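Local coordinates for protein ethylbenzene dehydrogenase alpha-subunit (Aromatoleum aromaticum, PDB 2IVF) that belongs to the molybdopterin oxidoreductase family, as the alpha subunit that carries a molybdenum atom, two pterin guanosine dinucleotides and an iron/sulfur cluster, at residues E686-V698 with L723-N736. Residues are numbered along the deposited sequence; the frame is centred on the assembly and turned at random.
With MD1 (phosphoric acid 4-(2-amino-4-oxo-3,4,5,6,-tetrahydro-pteridin-6-yl)-2-hydroxy-3,4-dimercapto-but-3-en-yl ester guanylate ester), chain N.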
loop_
_atom_site.group_PDB
_atom_site.type_symbol
_atom_site.label_atom_id
_atom_site.label_comp_id
_atom_site.label_asym_id
_atom_site.label_seq_id
_atom_site.Cartn_x
_atom_site.Cartn_y
_atom_site.Cartn_z
ATOM N N GLU A 686 -11.580 10.756 -21.041
ATOM C CA GLU A 686 -10.352 11.329 -20.511
ATOM C C GLU A 686 -10.705 12.673 -19.930
ATOM O O GLU A 686 -11.582 13.366 -20.438
ATOM C CB GLU A 686 -9.288 11.506 -21.596
ATOM C CG GLU A 686 -8.978 10.217 -22.324
ATOM C CD GLU A 686 -8.112 10.323 -23.534
ATOM O OE1 GLU A 686 -8.137 11.362 -24.277
ATOM O OE2 GLU A 686 -7.448 9.265 -23.786
ATOM N N GLU A 687 -9.989 13.077 -18.898
ATOM C CA GLU A 687 -10.356 14.302 -18.175
ATOM C C GLU A 687 -10.171 15.542 -19.038
ATOM O O GLU A 687 -10.999 16.481 -18.999
ATOM C CB GLU A 687 -9.520 14.434 -16.888
ATOM C CG GLU A 687 -9.840 13.411 -15.759
ATOM C CD GLU A 687 -9.235 12.071 -15.995
ATOM O OE1 GLU A 687 -8.401 11.954 -16.912
ATOM O OE2 GLU A 687 -9.559 11.122 -15.257
ATOM N N TRP A 688 -9.114 15.571 -19.837
ATOM C CA TRP A 688 -8.901 16.695 -20.777
ATOM C C TRP A 688 -10.110 16.886 -21.692
ATOM O O TRP A 688 -10.589 18.012 -21.887
ATOM C CB TRP A 688 -7.631 16.466 -21.620
ATOM C CG TRP A 688 -7.310 17.595 -22.504
ATOM C CD1 TRP A 688 -7.817 17.845 -23.760
ATOM C CD2 TRP A 688 -6.376 18.637 -22.236
ATOM N NE1 TRP A 688 -7.290 19.013 -24.245
ATOM C CE2 TRP A 688 -6.377 19.497 -23.344
ATOM C CE3 TRP A 688 -5.527 18.923 -21.164
ATOM C CZ2 TRP A 688 -5.605 20.660 -23.388
ATOM C CZ3 TRP A 688 -4.726 20.054 -21.239
ATOM C CH2 TRP A 688 -4.779 20.906 -22.333
ATOM N N ASP A 689 -10.591 15.775 -22.254
ATOM C CA ASP A 689 -11.753 15.764 -23.144
ATOM C C ASP A 689 -13.032 16.203 -22.406
ATOM O O ASP A 689 -13.763 17.081 -22.881
ATOM C CB ASP A 689 -11.934 14.363 -23.719
ATOM C CG ASP A 689 -13.177 14.248 -24.543
ATOM O OD1 ASP A 689 -13.409 15.139 -25.387
ATOM O OD2 ASP A 689 -13.902 13.265 -24.329
ATOM N N ALA A 690 -13.242 15.641 -21.211
ATOM C CA ALA A 690 -14.349 16.039 -20.305
ATOM C C ALA A 690 -14.360 17.525 -20.036
ATOM O O ALA A 690 -15.414 18.173 -20.190
ATOM C CB ALA A 690 -14.253 15.275 -18.971
ATOM N N ILE A 691 -13.192 18.067 -19.688
ATOM C CA ILE A 691 -13.050 19.494 -19.410
ATOM C C ILE A 691 -13.186 20.311 -20.659
ATOM O O ILE A 691 -13.807 21.401 -20.673
ATOM C CB ILE A 691 -11.720 19.796 -18.699
ATOM C CG1 ILE A 691 -11.794 19.249 -17.271
ATOM C CG2 ILE A 691 -11.424 21.338 -18.707
ATOM C CD1 ILE A 691 -10.465 18.970 -16.581
ATOM N N ALA A 692 -12.652 19.795 -21.759
ATOM C CA ALA A 692 -12.833 20.471 -23.024
ATOM C C ALA A 692 -14.333 20.627 -23.322
ATOM O O ALA A 692 -14.798 21.707 -23.731
ATOM C CB ALA A 692 -12.093 19.692 -24.160
ATOM N N LEU A 693 -15.089 19.552 -23.091
ATOM C CA LEU A 693 -16.513 19.524 -23.377
ATOM C C LEU A 693 -17.269 20.492 -22.479
ATOM O O LEU A 693 -18.115 21.211 -22.954
ATOM C CB LEU A 693 -17.082 18.118 -23.202
ATOM C CG LEU A 693 -18.594 17.918 -23.465
ATOM C CD1 LEU A 693 -19.050 18.495 -24.831
ATOM C CD2 LEU A 693 -18.827 16.411 -23.385
ATOM N N ILE A 694 -16.927 20.507 -21.195
ATOM C CA ILE A 694 -17.500 21.511 -20.290
ATOM C C ILE A 694 -17.264 22.913 -20.842
ATOM O O ILE A 694 -18.213 23.729 -21.006
ATOM C CB ILE A 694 -16.918 21.413 -18.870
ATOM C CG1 ILE A 694 -17.387 20.113 -18.217
ATOM C CG2 ILE A 694 -17.340 22.659 -18.065
ATOM C CD1 ILE A 694 -16.700 19.718 -16.923
ATOM N N LEU A 695 -16.019 23.203 -21.209
ATOM C CA LEU A 695 -15.724 24.528 -21.758
ATOM C C LEU A 695 -16.452 24.857 -23.085
ATOM O O LEU A 695 -16.842 25.989 -23.297
ATOM C CB LEU A 695 -14.204 24.727 -21.887
ATOM C CG LEU A 695 -13.471 24.761 -20.561
ATOM C CD1 LEU A 695 -11.977 24.981 -20.799
ATOM C CD2 LEU A 695 -14.076 25.820 -19.626
ATOM N N LYS A 696 -16.624 23.881 -23.978
ATOM C CA LYS A 696 -17.382 24.089 -25.210
ATOM C C LYS A 696 -18.806 24.450 -24.830
ATOM O O LYS A 696 -19.371 25.440 -25.305
ATOM C CB LYS A 696 -17.340 22.794 -26.034
ATOM C CG LYS A 696 -17.994 22.825 -27.424
ATOM C CD LYS A 696 -17.998 21.425 -28.047
ATOM C CE LYS A 696 -18.766 21.325 -29.378
ATOM N NZ LYS A 696 -20.281 21.102 -29.232
ATOM N N LYS A 697 -19.361 23.672 -23.901
ATOM C CA LYS A 697 -20.724 23.903 -23.401
ATOM C C LYS A 697 -20.879 25.244 -22.732
ATOM O O LYS A 697 -21.894 25.876 -22.890
ATOM C CB LYS A 697 -21.129 22.813 -22.421
ATOM C CG LYS A 697 -21.404 21.486 -23.089
ATOM C CD LYS A 697 -22.733 21.490 -23.776
ATOM C CE LYS A 697 -22.922 20.251 -24.619
ATOM N NZ LYS A 697 -23.869 20.500 -25.739
ATOM N N VAL A 698 -19.872 25.682 -21.993
ATOM C CA VAL A 698 -19.894 27.016 -21.422
ATOM C C VAL A 698 -20.072 28.060 -22.530
ATOM O O VAL A 698 -20.937 28.932 -22.433
ATOM C CB VAL A 698 -18.637 27.286 -20.591
ATOM C CG1 VAL A 698 -18.469 28.715 -20.310
ATOM C CG2 VAL A 698 -18.680 26.473 -19.298
ATOM N N LEU A 723 -13.190 30.332 -24.545
ATOM C CA LEU A 723 -12.644 29.421 -23.564
ATOM C C LEU A 723 -12.216 28.093 -24.185
ATOM O O LEU A 723 -11.137 27.585 -23.848
ATOM C CB LEU A 723 -13.626 29.131 -22.414
ATOM C CG LEU A 723 -13.856 30.331 -21.502
ATOM C CD1 LEU A 723 -15.060 30.068 -20.564
ATOM C CD2 LEU A 723 -12.588 30.653 -20.729
ATOM N N TYR A 724 -13.074 27.544 -25.044
ATOM C CA TYR A 724 -12.838 26.234 -25.619
ATOM C C TYR A 724 -11.694 26.265 -26.590
ATOM O O TYR A 724 -10.832 25.362 -26.551
ATOM C CB TYR A 724 -14.095 25.690 -26.288
ATOM C CG TYR A 724 -13.881 24.387 -27.029
ATOM C CD1 TYR A 724 -13.827 23.165 -26.357
ATOM C CD2 TYR A 724 -13.784 24.372 -28.406
ATOM C CE1 TYR A 724 -13.669 21.988 -27.048
ATOM C CE2 TYR A 724 -13.604 23.182 -29.093
ATOM C CZ TYR A 724 -13.549 22.008 -28.405
ATOM O OH TYR A 724 -13.371 20.863 -29.131
ATOM N N LYS A 725 -11.662 27.281 -27.451
ATOM C CA LYS A 725 -10.552 27.398 -28.407
ATOM C C LYS A 725 -9.219 27.572 -27.667
ATOM O O LYS A 725 -8.227 26.940 -28.026
ATOM C CB LYS A 725 -10.800 28.467 -29.501
ATOM C CG LYS A 725 -10.311 29.902 -29.252
ATOM C CD LYS A 725 -10.672 30.800 -30.462
ATOM C CE LYS A 725 -10.595 32.356 -30.134
ATOM N NZ LYS A 725 -10.967 33.319 -31.276
ATOM N N LYS A 726 -9.212 28.372 -26.597
ATOM C CA LYS A 726 -8.002 28.588 -25.835
ATOM C C LYS A 726 -7.565 27.312 -25.156
ATOM O O LYS A 726 -6.416 26.932 -25.271
ATOM C CB LYS A 726 -8.187 29.730 -24.842
ATOM C CG LYS A 726 -8.079 31.073 -25.544
ATOM C CD LYS A 726 -8.685 32.184 -24.778
ATOM C CE LYS A 726 -7.893 32.565 -23.562
ATOM N NZ LYS A 726 -6.481 32.901 -23.865
ATOM N N PHE A 727 -8.488 26.632 -24.488
ATOM C CA PHE A 727 -8.180 25.396 -23.806
ATOM C C PHE A 727 -7.548 24.384 -24.743
ATOM O O PHE A 727 -6.590 23.734 -24.383
ATOM C CB PHE A 727 -9.431 24.795 -23.178
ATOM C CG PHE A 727 -9.158 23.618 -22.368
ATOM C CD1 PHE A 727 -8.701 23.759 -21.061
ATOM C CD2 PHE A 727 -9.295 22.350 -22.898
ATOM C CE1 PHE A 727 -8.395 22.657 -20.307
ATOM C CE2 PHE A 727 -9.004 21.237 -22.140
ATOM C CZ PHE A 727 -8.535 21.396 -20.838
ATOM N N THR A 728 -8.124 24.200 -25.913
ATOM C CA THR A 728 -7.662 23.163 -26.822
ATOM C C THR A 728 -6.545 23.647 -27.772
ATOM O O THR A 728 -6.145 22.895 -28.712
ATOM C CB THR A 728 -8.853 22.624 -27.682
ATOM O OG1 THR A 728 -9.349 23.666 -28.515
ATOM C CG2 THR A 728 -9.997 22.041 -26.843
ATOM N N MET A 729 -6.074 24.895 -27.584
ATOM C CA MET A 729 -5.162 25.525 -28.540
ATOM C C MET A 729 -5.734 25.391 -29.949
ATOM O O MET A 729 -5.101 24.824 -30.858
ATOM C CB MET A 729 -3.770 24.914 -28.486
ATOM C CG MET A 729 -3.033 25.151 -27.189
ATOM S SD MET A 729 -1.416 24.366 -27.228
ATOM C CE MET A 729 -0.950 24.314 -25.511
ATOM N N ASP A 730 -6.954 25.883 -30.100
ATOM C CA ASP A 730 -7.668 25.897 -31.379
ATOM C C ASP A 730 -7.717 24.514 -32.036
ATOM O O ASP A 730 -7.469 24.352 -33.235
ATOM C CB ASP A 730 -7.080 26.953 -32.318
ATOM C CG ASP A 730 -8.065 27.410 -33.358
ATOM O OD1 ASP A 730 -9.303 27.285 -33.141
ATOM O OD2 ASP A 730 -7.598 27.855 -34.423
ATOM N N GLY A 731 -8.030 23.519 -31.232
ATOM C CA GLY A 731 -8.256 22.162 -31.721
ATOM C C GLY A 731 -7.051 21.259 -31.741
ATOM O O GLY A 731 -7.154 20.091 -32.097
ATOM N N HIS A 732 -5.911 21.783 -31.328
ATOM C CA HIS A 732 -4.681 21.042 -31.365
ATOM C C HIS A 732 -4.574 19.990 -30.259
ATOM O O HIS A 732 -3.984 18.915 -30.432
ATOM C CB HIS A 732 -3.528 22.029 -31.263
ATOM C CG HIS A 732 -2.207 21.397 -31.490
ATOM N ND1 HIS A 732 -1.686 21.214 -32.749
ATOM C CD2 HIS A 732 -1.328 20.841 -30.628
ATOM C CE1 HIS A 732 -0.529 20.586 -32.657
ATOM N NE2 HIS A 732 -0.287 20.343 -31.379
ATOM N N LEU A 733 -5.148 20.318 -29.107
ATOM C CA LEU A 733 -5.187 19.441 -27.956
ATOM C C LEU A 733 -6.628 19.011 -27.627
ATOM O O LEU A 733 -7.381 19.746 -26.998
ATOM C CB LEU A 733 -4.579 20.185 -26.779
ATOM C CG LEU A 733 -3.119 20.583 -26.972
ATOM C CD1 LEU A 733 -2.575 21.226 -25.691
ATOM C CD2 LEU A 733 -2.263 19.385 -27.404
ATOM N N LEU A 734 -6.997 17.813 -28.077
ATOM C CA LEU A 734 -8.314 17.233 -27.840
ATOM C C LEU A 734 -8.277 15.954 -27.008
ATOM O O LEU A 734 -9.278 15.588 -26.395
ATOM C CB LEU A 734 -8.974 16.891 -29.158
ATOM C CG LEU A 734 -9.265 18.110 -30.031
ATOM C CD1 LEU A 734 -9.845 17.674 -31.365
ATOM C CD2 LEU A 734 -10.137 19.084 -29.294
ATOM N N THR A 735 -7.145 15.256 -27.018
ATOM C CA THR A 735 -7.055 13.946 -26.365
ATOM C C THR A 735 -5.798 13.868 -25.539
ATOM O O THR A 735 -4.866 14.618 -25.740
ATOM C CB THR A 735 -6.992 12.860 -27.390
ATOM O OG1 THR A 735 -5.725 12.944 -28.052
ATOM C CG2 THR A 735 -8.141 13.026 -28.420
ATOM N N ASN A 736 -5.793 12.960 -24.584
ATOM C CA ASN A 736 -4.579 12.642 -23.862
ATOM C C ASN A 736 -3.393 12.378 -24.758
ATOM O O ASN A 736 -2.312 12.835 -24.451
ATOM C CB ASN A 736 -4.763 11.453 -22.917
ATOM C CG ASN A 736 -5.421 11.863 -21.576
ATOM O OD1 ASN A 736 -6.211 12.810 -21.535
ATOM N ND2 ASN A 736 -5.031 11.198 -20.487
HETATM P PB MD1 N . -6.836 13.070 -2.176
HETATM O O3B MD1 N . -7.005 11.502 -2.296
HETATM O O1B MD1 N . -6.033 13.512 -3.345
HETATM O O2B MD1 N . -8.083 13.752 -1.761
HETATM O O3A MD1 N . -5.891 13.175 -0.906
HETATM C C10 MD1 N . -4.450 13.173 -1.000
HETATM C C11 MD1 N . -3.989 13.106 0.448
HETATM O O11 MD1 N . -4.173 11.694 0.805
HETATM C C12 MD1 N . -2.524 13.436 0.546
HETATM S S12 MD1 N . -1.500 13.421 -0.825
HETATM C C13 MD1 N . -1.933 13.693 1.757
HETATM S S13 MD1 N . -0.282 14.012 1.907
HETATM C C14 MD1 N . -2.697 13.741 3.025
HETATM N N15 MD1 N . -2.357 12.825 4.061
HETATM C C16 MD1 N . -3.108 12.732 5.204
HETATM C C15 MD1 N . -2.636 11.906 6.207
HETATM O O14 MD1 N . -1.554 11.272 6.085
HETATM N N17 MD1 N . -3.458 11.788 7.281
HETATM C C17 MD1 N . -4.648 12.510 7.384
HETATM N N16 MD1 N . -5.356 12.334 8.490
HETATM N N18 MD1 N . -5.050 13.340 6.407
HETATM C C20 MD1 N . -4.294 13.458 5.337
HETATM N N8 MD1 N . -4.668 14.335 4.369
HETATM C C7 MD1 N . -3.989 14.516 3.114
HETATM P PA MD1 N . -8.271 10.550 -2.582
HETATM O O1A MD1 N . -7.687 9.293 -3.139
HETATM O O2A MD1 N . -9.046 10.438 -1.326
HETATM O "O5'" MD1 N . -9.151 11.283 -3.670
HETATM C "C5'" MD1 N . -8.617 11.326 -4.988
HETATM C "C4'" MD1 N . -9.637 10.869 -5.949
HETATM O "O4'" MD1 N . -8.928 10.801 -7.181
HETATM C "C1'" MD1 N . -9.592 9.771 -7.914
HETATM N N9 MD1 N . -8.814 9.229 -9.037
HETATM C C4 MD1 N . -9.072 9.521 -10.303
HETATM N N3 MD1 N . -10.014 10.340 -10.826
HETATM C C2 MD1 N . -10.097 10.509 -12.146
HETATM N N2 MD1 N . -11.030 11.342 -12.680
HETATM N N1 MD1 N . -9.257 9.764 -12.950
HETATM C C6 MD1 N . -8.282 8.915 -12.487
HETATM O O6 MD1 N . -7.539 8.353 -13.291
HETATM C C5 MD1 N . -8.171 8.787 -11.094
HETATM N N7 MD1 N . -7.406 8.073 -10.276
HETATM C C8 MD1 N . -7.800 8.359 -9.032
HETATM C "C2'" MD1 N . -9.840 8.668 -6.890
HETATM O "O2'" MD1 N . -10.934 7.785 -7.240
HETATM C "C3'" MD1 N . -10.065 9.443 -5.583
HETATM O "O3'" MD1 N . -11.459 9.437 -5.178
HETATM O O HOH W 1 -6.789 13.749 -19.198
HETATM O O HOH W 2 -11.664 16.786 -26.614
HETATM O O HOH W 3 -15.828 28.504 -24.918
#
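W688 and F727 both hold CG anti to the backbone N (chi1 -176° and -174°), and these torsions send the two rings at each other from facing, roughly antiparallel helices. F727 CE2 lies over one indole face, 3.4 Å from W688 CE2, with the planes inclined at 35°. The contact exemplifies knobs-into-holes packing: the phenyl ring is a knob in a hole formed by W688, I691, A692 and L695; L695 CD1 comes within 3.5 Å of F727 CB, the two side chains crossing at about a right angle. At the indole edge, W688 NE1 donates to L733 O (2.9 Å), near the ring plane but above the carbonyl plane, which ties the buried nitrogen to the loop after helix 723-727. Two turns on from W688, K696 CB makes a CH-pi contact over a face of the Y724 ring, 4.0 Å from its centroid.

Where helix 687-698 starts, N736 N donates to E686 OE1 (2.9 Å), and the glutamate carboxylate stacks on the N736 amide, whose ND2 is hydrogen-bonded to H659 O. Neighbouring E687 turns to MD1: its OE2 accepts from MD1 N1 (2.7 Å) and N2 (3.0 Å) and pairs with K658. One carboxylate oxygen thus reads the guanine edge, and K658 probably favours the ionised carboxylate.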